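Local atomic coordinates of chitinase (Paenibacillus sp. FPU-7, PDB entry 5GZT), a protein that probably catalyses the random endo-hydrolysis of beta-1,4 linkages between N-acetylglucosamine units in chitin and chitodextrins. Residues 353-356 with 360-363; 301-306 with 450-455; 870-875 with 923-928. All coordinates share one frame; numbering follows the deposited sequence.

Interaction 1 of 3, residues 353-356 with 360-363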
ATOM      1  N   GLY B 353      14.274  -7.261   5.061  1.00 38.06           N
ATOM      2  CA  GLY B 353      14.285  -8.706   5.174  1.00 39.76           C
ATOM      3  C   GLY B 353      12.926  -9.349   5.029  1.00 41.17           C
ATOM      4  O   GLY B 353      12.851 -10.534   4.783  1.00 36.84           O
ATOM      5  N   LEU B 354      11.846  -8.568   5.134  1.00 39.48           N
ATOM      6  CA  LEU B 354      10.494  -9.102   4.918  1.00 42.28           C
ATOM      7  C   LEU B 354      10.206  -9.354   3.463  1.00 39.00           C
ATOM      8  O   LEU B 354       9.219 -10.031   3.153  1.00 34.59           O
ATOM      9  CB  LEU B 354       9.398  -8.171   5.475  1.00 42.28           C
ATOM     10  CG  LEU B 354       9.469  -7.918   6.972  1.00 39.46           C
ATOM     11  CD1 LEU B 354       8.517  -6.780   7.274  1.00 41.85           C
ATOM     12  CD2 LEU B 354       9.162  -9.190   7.735  1.00 40.37           C
ATOM     13  N   LYS B 355      11.069  -8.856   2.580  1.00 37.68           N
ATOM     14  CA  LYS B 355      11.010  -9.257   1.156  1.00 40.67           C
ATOM     15  C   LYS B 355      11.010 -10.766   0.890  1.00 36.56           C
ATOM     16  O   LYS B 355      10.420 -11.220  -0.077  1.00 41.61           O
ATOM     17  CB  LYS B 355      12.090  -8.575   0.353  1.00 39.54           C
ATOM     18  CG  LYS B 355      11.808  -7.097   0.201  1.00 41.48           C
ATOM     19  CD  LYS B 355      12.914  -6.344  -0.515  1.00 41.55           C
ATOM     20  CE  LYS B 355      12.656  -4.851  -0.410  1.00 36.40           C
ATOM     21  NZ  LYS B 355      13.262  -4.073  -1.505  1.00 42.21           N
ATOM     22  N   ALA B 356      11.690 -11.520   1.740  1.00 42.15           N
ATOM     23  CA  ALA B 356      11.660 -12.971   1.685  1.00 47.42           C
ATOM     24  C   ALA B 356      10.215 -13.449   1.698  1.00 52.25           C
ATOM     25  O   ALA B 356       9.898 -14.377   0.977  1.00 57.36           O
ATOM     26  CB  ALA B 356      12.451 -13.581   2.868  1.00 44.34           C
ATOM     27  N   ASN B 360       7.670  -8.903  -3.975  1.00 43.24           N
ATOM     28  CA  ASN B 360       7.283  -7.634  -4.624  1.00 42.42           C
ATOM     29  C   ASN B 360       7.292  -6.405  -3.765  1.00 38.35           C
ATOM     30  O   ASN B 360       7.024  -5.293  -4.270  1.00 40.86           O
ATOM     31  CB  ASN B 360       5.896  -7.757  -5.213  1.00 51.40           C
ATOM     32  CG  ASN B 360       5.920  -8.522  -6.494  1.00 55.58           C
ATOM     33  OD1 ASN B 360       6.271  -7.985  -7.542  1.00 68.25           O
ATOM     34  ND2 ASN B 360       5.616  -9.776  -6.411  1.00 53.18           N
ATOM     35  N   LEU B 361       7.527  -6.594  -2.465  1.00 36.33           N
ATOM     36  CA  LEU B 361       7.423  -5.515  -1.476  1.00 34.62           C
ATOM     37  C   LEU B 361       8.424  -4.464  -1.782  1.00 32.62           C
ATOM     38  O   LEU B 361       9.580  -4.823  -1.953  1.00 35.09           O
ATOM     39  CB  LEU B 361       7.685  -6.046  -0.064  1.00 32.68           C
ATOM     40  CG  LEU B 361       7.801  -4.951   1.019  1.00 32.31           C
ATOM     41  CD1 LEU B 361       6.417  -4.316   1.223  1.00 29.66           C
ATOM     42  CD2 LEU B 361       8.341  -5.574   2.309  1.00 29.56           C
ATOM     43  N   LYS B 362       7.993  -3.205  -1.909  1.00 32.33           N
ATOM     44  CA  LYS B 362       8.875  -2.034  -1.913  1.00 33.63           C
ATOM     45  C   LYS B 362       8.976  -1.387  -0.524  1.00 36.62           C
ATOM     46  O   LYS B 362       7.968  -1.283   0.196  1.00 34.39           O
ATOM     47  CB  LYS B 362       8.444  -0.992  -2.950  1.00 38.00           C
ATOM     48  CG  LYS B 362       8.984  -1.352  -4.336  1.00 45.90           C
ATOM     49  CD  LYS B 362       8.370  -0.568  -5.468  1.00 50.27           C
ATOM     50  CE  LYS B 362       8.651  -1.287  -6.804  1.00 51.34           C
ATOM     51  NZ  LYS B 362      10.068  -1.174  -7.224  1.00 52.93           N
ATOM     52  N   VAL B 363      10.192  -0.982  -0.138  1.00 34.60           N
ATOM     53  CA  VAL B 363      10.403  -0.304   1.111  1.00 32.68           C
ATOM     54  C   VAL B 363      10.949   1.043   0.839  1.00 32.26           C
ATOM     55  O   VAL B 363      11.987   1.134   0.228  1.00 37.67           O
ATOM     56  CB  VAL B 363      11.366  -1.064   2.048  1.00 32.00           C
ATOM     57  CG1 VAL B 363      11.491  -0.321   3.378  1.00 33.71           C
ATOM     58  CG2 VAL B 363      10.937  -2.515   2.304  1.00 32.42           C
TER
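Lys355 lays its aliphatic chain along the backbone of Leu361 and gives the largest share of this contact. The closest approach is a CH-to-carbonyl one, Lys355 CE standing 3.4 Å from Leu361 O. Further back, Lys355 CG lies 4.3 Å from Leu361 CB, so the chain runs beside the residue rather than only ending on it. CG is anti to the carbonyl carbon (chi1 -70°), and the extended run beyond it takes the ammonium past Leu361 O, with Lys355 CE also reaching Val363 CG2 at 4.0 Å. Val363 offers this methyl because CG1, not CG2, is anti to its backbone N (chi1 -177°). Leu354 adds a looser apolar touch, its CB meeting Leu361 CD2 at 4.2 Å, while the CB of Leu361 points toward the 3-10 turn. The two segments are the end of a helix-to-strand connection: residues 353-356 follow helix 344-352, and strand 362-368 starts within the second segment. In the (beta/alpha)8 barrel of glycosyl hydrolase family 18 such connections lie at the N-terminal ends of the parallel strands, the end away from the catalytic one. The ammonium of Lys355 ends at Asp402, outside both segments and just before the next strand, 403-407. Asp402 OD2 takes both the salt bridge from Lys355 NZ and the hydrogen bond from Val363 N, so a single carboxylate oxygen ties the turn to the strand and would probably favour the charged form of the lysine. On the hydrophobic side, Leu354 and Leu361 both rest on Leu304 of strand 303-312, with Val296 against Leu354 and Phe301 against Leu361. Lys362, whose CB points away from the turn, hydrogen-bonds through NZ to Pro217 O.

Interaction 2 of 3, residues 301-306 with 450-455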
ATOM      1  N   PHE B 301       0.418  -5.957   2.117  1.00 24.52           N
ATOM      2  CA  PHE B 301       0.614  -4.633   1.602  1.00 24.36           C
ATOM      3  C   PHE B 301       1.658  -4.672   0.529  1.00 26.84           C
ATOM      4  O   PHE B 301       2.350  -5.667   0.389  1.00 25.97           O
ATOM      5  CB  PHE B 301       0.961  -3.624   2.704  1.00 27.58           C
ATOM      6  CG  PHE B 301       2.075  -4.020   3.645  1.00 27.88           C
ATOM      7  CD1 PHE B 301       3.413  -3.936   3.266  1.00 34.96           C
ATOM      8  CD2 PHE B 301       1.799  -4.324   4.974  1.00 29.62           C
ATOM      9  CE1 PHE B 301       4.433  -4.272   4.173  1.00 34.56           C
ATOM     10  CE2 PHE B 301       2.773  -4.673   5.885  1.00 30.36           C
ATOM     11  CZ  PHE B 301       4.113  -4.647   5.499  1.00 33.67           C
ATOM     12  N   THR B 302       1.783  -3.595  -0.213  1.00 28.26           N
ATOM     13  CA  THR B 302       2.713  -3.572  -1.348  1.00 30.88           C
ATOM     14  C   THR B 302       3.892  -2.690  -1.101  1.00 31.46           C
ATOM     15  O   THR B 302       4.967  -2.892  -1.737  1.00 33.01           O
ATOM     16  CB  THR B 302       2.039  -3.099  -2.648  1.00 29.00           C
ATOM     17  OG1 THR B 302       1.603  -1.746  -2.496  1.00 27.65           O
ATOM     18  CG2 THR B 302       0.884  -3.969  -2.948  1.00 34.01           C
ATOM     19  N   HIS B 303       3.718  -1.719  -0.221  1.00 27.45           N
ATOM     20  CA  HIS B 303       4.762  -0.753   0.114  1.00 27.81           C
ATOM     21  C   HIS B 303       4.839  -0.585   1.618  1.00 31.50           C
ATOM     22  O   HIS B 303       3.818  -0.521   2.279  1.00 30.02           O
ATOM     23  CB  HIS B 303       4.465   0.611  -0.434  1.00 25.50           C
ATOM     24  CG  HIS B 303       4.549   0.731  -1.921  1.00 33.39           C
ATOM     25  ND1 HIS B 303       3.786  -0.025  -2.787  1.00 33.22           N
ATOM     26  CD2 HIS B 303       5.241   1.604  -2.698  1.00 36.17           C
ATOM     27  CE1 HIS B 303       4.022   0.361  -4.026  1.00 31.19           C
ATOM     28  NE2 HIS B 303       4.935   1.311  -4.002  1.00 33.08           N
ATOM     29  N   LEU B 304       6.046  -0.436   2.137  1.00 31.73           N
ATOM     30  CA  LEU B 304       6.308  -0.234   3.555  1.00 29.31           C
ATOM     31  C   LEU B 304       7.112   1.061   3.629  1.00 30.27           C
ATOM     32  O   LEU B 304       8.132   1.194   2.949  1.00 33.19           O
ATOM     33  CB  LEU B 304       6.971  -1.484   4.064  1.00 31.41           C
ATOM     34  CG  LEU B 304       7.860  -1.732   5.298  1.00 35.27           C
ATOM     35  CD1 LEU B 304       7.890  -0.563   6.244  1.00 39.81           C
ATOM     36  CD2 LEU B 304       7.562  -3.084   5.930  1.00 31.16           C
ATOM     37  N   TYR B 305       6.578   2.060   4.317  1.00 25.54           N
ATOM     38  CA  TYR B 305       7.259   3.360   4.519  1.00 26.67           C
ATOM     39  C   TYR B 305       7.860   3.371   5.932  1.00 31.34           C
ATOM     40  O   TYR B 305       7.109   3.260   6.973  1.00 26.55           O
ATOM     41  CB  TYR B 305       6.308   4.576   4.420  1.00 24.37           C
ATOM     42  CG  TYR B 305       5.946   5.034   3.053  1.00 25.32           C
ATOM     43  CD1 TYR B 305       6.075   4.191   1.953  1.00 26.20           C
ATOM     44  CD2 TYR B 305       5.490   6.335   2.833  1.00 27.38           C
ATOM     45  CE1 TYR B 305       5.777   4.646   0.692  1.00 28.50           C
ATOM     46  CE2 TYR B 305       5.187   6.780   1.569  1.00 26.32           C
ATOM     47  CZ  TYR B 305       5.361   5.939   0.506  1.00 25.66           C
ATOM     48  OH  TYR B 305       5.035   6.294  -0.800  1.00 28.93           O
ATOM     49  N   TYR B 306       9.200   3.528   6.012  1.00 31.48           N
ATOM     50  CA  TYR B 306       9.874   3.629   7.312  1.00 29.57           C
ATOM     51  C   TYR B 306       9.731   5.047   7.767  1.00 28.15           C
ATOM     52  O   TYR B 306      10.207   5.985   7.118  1.00 26.52           O
ATOM     53  CB  TYR B 306      11.343   3.210   7.250  1.00 34.40           C
ATOM     54  CG  TYR B 306      12.023   3.088   8.613  1.00 30.41           C
ATOM     55  CD1 TYR B 306      11.706   2.054   9.457  1.00 31.97           C
ATOM     56  CD2 TYR B 306      12.959   4.006   9.033  1.00 33.46           C
ATOM     57  CE1 TYR B 306      12.315   1.925  10.699  1.00 34.72           C
ATOM     58  CE2 TYR B 306      13.604   3.876  10.259  1.00 35.24           C
ATOM     59  CZ  TYR B 306      13.264   2.844  11.095  1.00 32.39           C
ATOM     60  OH  TYR B 306      13.899   2.692  12.299  1.00 34.11           O
ATOM     61  N   TYR B 450      14.343   0.992 -11.288  1.00 46.47           N
ATOM     62  CA  TYR B 450      13.475   2.192 -11.143  1.00 40.36           C
ATOM     63  C   TYR B 450      13.164   2.550  -9.665  1.00 35.54           C
ATOM     64  O   TYR B 450      12.927   1.657  -8.854  1.00 39.27           O
ATOM     65  CB  TYR B 450      12.162   1.986 -11.908  1.00 40.65           C
ATOM     66  CG  TYR B 450      11.278   3.198 -11.765  1.00 38.21           C
ATOM     67  CD1 TYR B 450      11.582   4.394 -12.444  1.00 34.69           C
ATOM     68  CD2 TYR B 450      10.171   3.173 -10.904  1.00 36.02           C
ATOM     69  CE1 TYR B 450      10.794   5.538 -12.320  1.00 33.65           C
ATOM     70  CE2 TYR B 450       9.374   4.307 -10.764  1.00 37.36           C
ATOM     71  CZ  TYR B 450       9.660   5.488 -11.444  1.00 35.10           C
ATOM     72  OH  TYR B 450       8.856   6.636 -11.211  1.00 31.62           O
ATOM     73  N   TYR B 451      13.232   3.829  -9.333  1.00 36.57           N
ATOM     74  CA  TYR B 451      13.047   4.373  -7.957  1.00 40.43           C
ATOM     75  C   TYR B 451      11.801   5.265  -7.931  1.00 40.27           C
ATOM     76  O   TYR B 451      11.627   6.125  -8.808  1.00 38.44           O
ATOM     77  CB  TYR B 451      14.262   5.220  -7.459  1.00 42.19           C
ATOM     78  CG  TYR B 451      15.583   4.455  -7.570  1.00 42.96           C
ATOM     79  CD1 TYR B 451      15.725   3.218  -6.950  1.00 44.65           C
ATOM     80  CD2 TYR B 451      16.664   4.940  -8.365  1.00 48.61           C
ATOM     81  CE1 TYR B 451      16.899   2.480  -7.080  1.00 49.07           C
ATOM     82  CE2 TYR B 451      17.865   4.192  -8.524  1.00 43.85           C
ATOM     83  CZ  TYR B 451      17.971   2.964  -7.885  1.00 47.79           C
ATOM     84  OH  TYR B 451      19.092   2.176  -7.946  1.00 41.58           O
ATOM     85  N   GLU B 452      10.986   5.096  -6.885  1.00 34.24           N
ATOM     86  CA  GLU B 452       9.777   5.894  -6.669  1.00 34.16           C
ATOM     87  C   GLU B 452      10.082   7.193  -5.948  1.00 31.13           C
ATOM     88  O   GLU B 452      10.961   7.258  -5.121  1.00 36.16           O
ATOM     89  CB  GLU B 452       8.747   5.102  -5.843  1.00 33.57           C
ATOM     90  CG  GLU B 452       8.059   3.941  -6.526  1.00 32.02           C
ATOM     91  CD  GLU B 452       6.789   3.452  -5.754  1.00 34.87           C
ATOM     92  OE1 GLU B 452       6.704   3.716  -4.536  1.00 34.09           O
ATOM     93  OE2 GLU B 452       5.880   2.790  -6.348  1.00 33.24           O
ATOM     94  N   LEU B 453       9.350   8.232  -6.274  1.00 30.06           N
ATOM     95  CA  LEU B 453       9.350   9.453  -5.506  1.00 30.80           C
ATOM     96  C   LEU B 453       7.901   9.816  -5.193  1.00 31.75           C
ATOM     97  O   LEU B 453       7.037   9.838  -6.092  1.00 36.75           O
ATOM     98  CB  LEU B 453       9.966  10.597  -6.274  1.00 30.19           C
ATOM     99  CG  LEU B 453      10.087  11.887  -5.499  1.00 32.09           C
ATOM    100  CD1 LEU B 453      11.098  11.785  -4.350  1.00 37.08           C
ATOM    101  CD2 LEU B 453      10.476  12.994  -6.432  1.00 36.55           C
ATOM    102  N   ALA B 454       7.624  10.114  -3.921  1.00 34.90           N
ATOM    103  CA  ALA B 454       6.244  10.334  -3.446  1.00 30.62           C
ATOM    104  C   ALA B 454       6.257  11.317  -2.331  1.00 32.04           C
ATOM    105  O   ALA B 454       7.317  11.599  -1.758  1.00 29.31           O
ATOM    106  CB  ALA B 454       5.591   8.997  -3.021  1.00 31.60           C
ATOM    107  N   ILE B 455       5.106  11.909  -2.059  1.00 28.71           N
ATOM    108  CA  ILE B 455       4.935  12.723  -0.894  1.00 30.26           C
ATOM    109  C   ILE B 455       3.699  12.312  -0.103  1.00 32.33           C
ATOM    110  O   ILE B 455       2.793  11.668  -0.657  1.00 31.40           O
ATOM    111  CB  ILE B 455       4.809  14.225  -1.226  1.00 30.79           C
ATOM    112  CG1 ILE B 455       3.513  14.558  -1.979  1.00 30.61           C
ATOM    113  CG2 ILE B 455       6.064  14.654  -1.989  1.00 32.50           C
ATOM    114  CD1 ILE B 455       3.274  16.047  -2.133  1.00 29.31           C
TER
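His303 and Glu452 reach each other from opposite directions inside the protein, ring edge against carboxylate with the planes 25° apart, although their CA atoms are 10.7 Å apart. This is the tight half of the contact. His303 NE2 donates to Glu452 OE2 at 2.9 Å, almost straight at 171°; the oxygen lies in the ring plane and is approached on its syn side, 27° out of the carboxylate plane. The imidazole is also held at its other nitrogen, where His303 ND1 and Thr302 OG1 share a hydrogen bond of 2.8 Å. Gripped at both nitrogens, the ring has little freedom to turn. Glu452 OE1 is hydrogen-bonded to Tyr478 OH, which holds the carboxylate through its other oxygen. The other half is looser, though equally buried: Tyr305 OH lies 3.5 Å from the methyl CB of Ala454, a plain van der Waals touch. That hydroxyl finds its polar partner in Tyr478 OH, while the Tyr305 ring stands edge-to-face with Tyr282. Leu364 packs against His303, Tyr305 and Glu452 alike. Strands 303-312 and 452-457 are separated in the sheet by 362-368 and 403-407, so these side chains span the interior of the (beta/alpha)8 barrel typical of glycosyl hydrolase family 18.

Interaction 3 of 3, residues 870-875 with 923-928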
ATOM      1  N   THR B 870     -13.924 -56.067  -1.834  1.00 19.58           N
ATOM      2  CA  THR B 870     -12.769 -55.975  -0.894  1.00 19.30           C
ATOM      3  C   THR B 870     -13.164 -55.216   0.378  1.00 19.44           C
ATOM      4  O   THR B 870     -12.699 -55.540   1.491  1.00 18.70           O
ATOM      5  CB  THR B 870     -11.572 -55.333  -1.548  1.00 20.10           C
ATOM      6  OG1 THR B 870     -11.934 -54.092  -2.131  1.00 20.98           O
ATOM      7  CG2 THR B 870     -11.047 -56.236  -2.688  1.00 22.93           C
ATOM      8  N   ARG B 871     -14.035 -54.230   0.224  1.00 18.39           N
ATOM      9  CA  ARG B 871     -14.513 -53.412   1.380  1.00 17.64           C
ATOM     10  C   ARG B 871     -15.289 -54.312   2.345  1.00 20.47           C
ATOM     11  O   ARG B 871     -15.039 -54.331   3.542  1.00 18.01           O
ATOM     12  CB  ARG B 871     -15.404 -52.239   0.865  1.00 18.46           C
ATOM     13  CG  ARG B 871     -14.583 -51.274   0.073  1.00 19.81           C
ATOM     14  CD  ARG B 871     -15.204 -49.960  -0.205  1.00 24.90           C
ATOM     15  NE  ARG B 871     -16.247 -49.998  -1.201  1.00 23.03           N
ATOM     16  CZ  ARG B 871     -16.147 -49.681  -2.500  1.00 21.82           C
ATOM     17  NH1 ARG B 871     -15.048 -49.343  -3.043  1.00 24.31           N
ATOM     18  NH2 ARG B 871     -17.247 -49.689  -3.261  1.00 24.72           N
ATOM     19  N   GLU B 872     -16.181 -55.105   1.768  1.00 20.24           N
ATOM     20  CA  GLU B 872     -16.936 -56.108   2.446  1.00 23.44           C
ATOM     21  C   GLU B 872     -16.052 -57.076   3.228  1.00 21.82           C
ATOM     22  O   GLU B 872     -16.248 -57.301   4.445  1.00 19.35           O
ATOM     23  CB  GLU B 872     -17.845 -56.832   1.412  1.00 26.99           C
ATOM     24  CG  GLU B 872     -18.624 -58.024   1.952  1.00 32.40           C
ATOM     25  CD  GLU B 872     -19.861 -57.578   2.700  1.00 37.71           C
ATOM     26  OE1 GLU B 872     -20.254 -56.376   2.496  1.00 37.55           O
ATOM     27  OE2 GLU B 872     -20.413 -58.442   3.449  1.00 42.22           O
ATOM     28  N   GLU B 873     -15.055 -57.616   2.553  1.00 21.13           N
ATOM     29  CA  GLU B 873     -14.183 -58.542   3.211  1.00 20.85           C
ATOM     30  C   GLU B 873     -13.372 -57.898   4.373  1.00 17.27           C
ATOM     31  O   GLU B 873     -13.260 -58.468   5.480  1.00 17.05           O
ATOM     32  CB  GLU B 873     -13.212 -59.110   2.166  1.00 23.66           C
ATOM     33  CG  GLU B 873     -12.353 -60.170   2.753  1.00 27.62           C
ATOM     34  CD  GLU B 873     -11.387 -60.777   1.734  1.00 29.70           C
ATOM     35  OE1 GLU B 873     -11.117 -60.166   0.642  1.00 26.38           O
ATOM     36  OE2 GLU B 873     -10.927 -61.892   2.105  1.00 31.64           O
ATOM     37  N   LEU B 874     -12.838 -56.715   4.146  1.00 15.56           N
ATOM     38  CA  LEU B 874     -12.078 -56.029   5.190  1.00 15.92           C
ATOM     39  C   LEU B 874     -13.039 -55.697   6.363  1.00 17.50           C
ATOM     40  O   LEU B 874     -12.728 -55.942   7.534  1.00 17.49           O
ATOM     41  CB  LEU B 874     -11.355 -54.751   4.666  1.00 16.03           C
ATOM     42  CG  LEU B 874     -10.510 -54.108   5.801  1.00 16.64           C
ATOM     43  CD1 LEU B 874      -9.257 -54.900   5.983  1.00 19.19           C
ATOM     44  CD2 LEU B 874     -10.150 -52.643   5.568  1.00 17.75           C
ATOM     45  N   ALA B 875     -14.236 -55.234   6.044  1.00 17.59           N
ATOM     46  CA  ALA B 875     -15.158 -54.809   7.090  1.00 17.74           C
ATOM     47  C   ALA B 875     -15.567 -55.970   7.968  1.00 17.84           C
ATOM     48  O   ALA B 875     -15.497 -55.923   9.194  1.00 16.27           O
ATOM     49  CB  ALA B 875     -16.357 -54.102   6.475  1.00 16.08           C
ATOM     50  N   ARG B 923     -19.659 -48.210   8.709  1.00 14.03           N
ATOM     51  CA  ARG B 923     -20.766 -47.692   9.566  1.00 14.50           C
ATOM     52  C   ARG B 923     -22.015 -48.513   9.415  1.00 15.68           C
ATOM     53  O   ARG B 923     -22.637 -48.874  10.426  1.00 13.44           O
ATOM     54  CB  ARG B 923     -21.069 -46.247   9.278  1.00 16.80           C
ATOM     55  CG  ARG B 923     -22.154 -45.558  10.116  1.00 19.67           C
ATOM     56  CD  ARG B 923     -22.608 -46.253  11.436  1.00 29.64           C
ATOM     57  NE  ARG B 923     -21.742 -46.239  12.462  1.00 18.51           N
ATOM     58  CZ  ARG B 923     -21.663 -46.872  13.623  1.00 15.54           C
ATOM     59  NH1 ARG B 923     -22.326 -47.878  14.173  1.00 16.34           N
ATOM     60  NH2 ARG B 923     -20.620 -46.373  14.328  1.00 13.39           N
ATOM     61  N   GLU B 924     -22.333 -48.917   8.187  1.00 15.28           N
ATOM     62  CA  GLU B 924     -23.459 -49.832   8.011  1.00 16.66           C
ATOM     63  C   GLU B 924     -23.272 -51.138   8.773  1.00 15.90           C
ATOM     64  O   GLU B 924     -24.148 -51.575   9.517  1.00 15.33           O
ATOM     65  CB  GLU B 924     -23.689 -50.089   6.513  1.00 19.84           C
ATOM     66  CG  GLU B 924     -24.768 -51.089   6.240  1.00 25.01           C
ATOM     67  CD  GLU B 924     -25.020 -51.306   4.731  1.00 24.63           C
ATOM     68  OE1 GLU B 924     -24.145 -51.696   3.967  1.00 31.30           O
ATOM     69  OE2 GLU B 924     -26.104 -51.078   4.336  1.00 26.51           O
ATOM     70  N   LYS B 925     -22.138 -51.764   8.636  1.00 16.40           N
ATOM     71  CA  LYS B 925     -21.911 -53.028   9.332  1.00 17.96           C
ATOM     72  C   LYS B 925     -21.930 -52.877  10.820  1.00 17.46           C
ATOM     73  O   LYS B 925     -22.332 -53.754  11.493  1.00 15.26           O
ATOM     74  CB  LYS B 925     -20.601 -53.637   8.904  1.00 21.29           C
ATOM     75  CG  LYS B 925     -20.743 -54.041   7.436  1.00 29.26           C
ATOM     76  CD  LYS B 925     -19.817 -55.105   7.000  1.00 34.63           C
ATOM     77  CE  LYS B 925     -20.022 -55.411   5.535  1.00 41.41           C
ATOM     78  NZ  LYS B 925     -21.307 -56.082   5.160  1.00 44.41           N
ATOM     79  N   LEU B 926     -21.418 -51.757  11.341  1.00 15.31           N
ATOM     80  CA  LEU B 926     -21.375 -51.602  12.782  1.00 14.71           C
ATOM     81  C   LEU B 926     -22.771 -51.259  13.307  1.00 14.73           C
ATOM     82  O   LEU B 926     -23.083 -51.570  14.444  1.00 14.27           O
ATOM     83  CB  LEU B 926     -20.362 -50.524  13.206  1.00 14.05           C
ATOM     84  CG  LEU B 926     -18.897 -50.954  13.103  1.00 14.21           C
ATOM     85  CD1 LEU B 926     -17.994 -49.753  13.332  1.00 15.69           C
ATOM     86  CD2 LEU B 926     -18.551 -52.066  14.059  1.00 13.07           C
ATOM     87  N   ASP B 927     -23.597 -50.573  12.509  1.00 14.12           N
ATOM     88  CA  ASP B 927     -25.049 -50.503  12.873  1.00 13.87           C
ATOM     89  C   ASP B 927     -25.658 -51.891  13.025  1.00 13.08           C
ATOM     90  O   ASP B 927     -26.467 -52.131  13.920  1.00 11.36           O
ATOM     91  CB  ASP B 927     -25.852 -49.709  11.843  1.00 14.05           C
ATOM     92  CG  ASP B 927     -25.462 -48.192  11.827  1.00 14.76           C
ATOM     93  OD1 ASP B 927     -24.716 -47.752  12.710  1.00 14.01           O
ATOM     94  OD2 ASP B 927     -25.910 -47.515  10.913  1.00 14.82           O
ATOM     95  N   VAL B 928     -25.374 -52.752  12.069  1.00 13.11           N
ATOM     96  CA  VAL B 928     -25.868 -54.157  12.117  1.00 13.82           C
ATOM     97  C   VAL B 928     -25.381 -54.817  13.390  1.00 14.83           C
ATOM     98  O   VAL B 928     -26.185 -55.285  14.227  1.00 16.28           O
ATOM     99  CB  VAL B 928     -25.466 -54.924  10.846  1.00 14.79           C
ATOM    100  CG1 VAL B 928     -25.688 -56.452  10.932  1.00 16.12           C
ATOM    101  CG2 VAL B 928     -26.221 -54.405   9.681  1.00 15.50           C
TER
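Glu872 and Lys925 join two neighbouring helices through a salt bridge, their side chains crossing at about a right angle. The ammonium sits before both carboxylate oxygens, Lys925 NZ being 2.9 Å from Glu872 OE1 and 3.0 Å from Glu872 OE2; each of the two hydrogen bonds is weak. Both partners bend to reach this position. Glu872 sets out with CG anti to the backbone N (chi1 174°), then folds at chi2 (80°), which brings the carboxylate round toward the second helix even though its CB does not point there. Lys925 does aim its CB at the other helix, runs extended as far as CE, and turns at the last bond (chi4 -69°) so that NZ swings aside to the acid instead of running on past it. The straight part of this chain lies over Ala875, whose CB meets Lys925 CD at 3.6 Å. A methyl group at this buried position lets the lysine pass close by, where the CA atoms of Ala875 and Lys925 are 7.3 Å apart. Asn876, one turn on, also holds the acid, its ND2 hydrogen-bonding Glu872 OE2, and Asn876 and Ile879 touch Lys925. Replacing Glu872 by an alanine would probably leave the Lys925 ammonium without its counter-charge and free to turn about its last bonds, and would take an acceptor from Asn876. Helices 868-884 and 911-933 follow successive strands, 848-854 and 889-893, in the second family 18 barrel, and so pack side by side in its outer layer. The chemistry is that of a seam: the methylenes of Lys925 packed on Ala875, and beyond them a partly exposed charge pair whose weak hydrogen bonds suggest an electrostatic rather than a sharply directional hold.

Interactions 1 and 2 share the first family 18 barrel and meet: strand 362-368, reached by interaction 1, lies beside strand 303-312 of interaction 2, with backbone hydrogen bonds between Lys362 and both Thr302 and Leu304, and Leu361 packed on Phe301. Interaction 3 stands apart in the second barrel, its nearest atoms about 43 Å from interaction 1. Interactions 1 and 2 are buried, interaction 3 only partly so, and chemistry follows place. Interaction 2 spans the barrel core with a straight imidazole-carboxylate bond; interaction 1, where a turn meets a strand, is mostly apolar, its lysine charge answered by Asp402 outside both segments; interaction 3, in the outer helical layer, pairs its lysine with an acid across the contact.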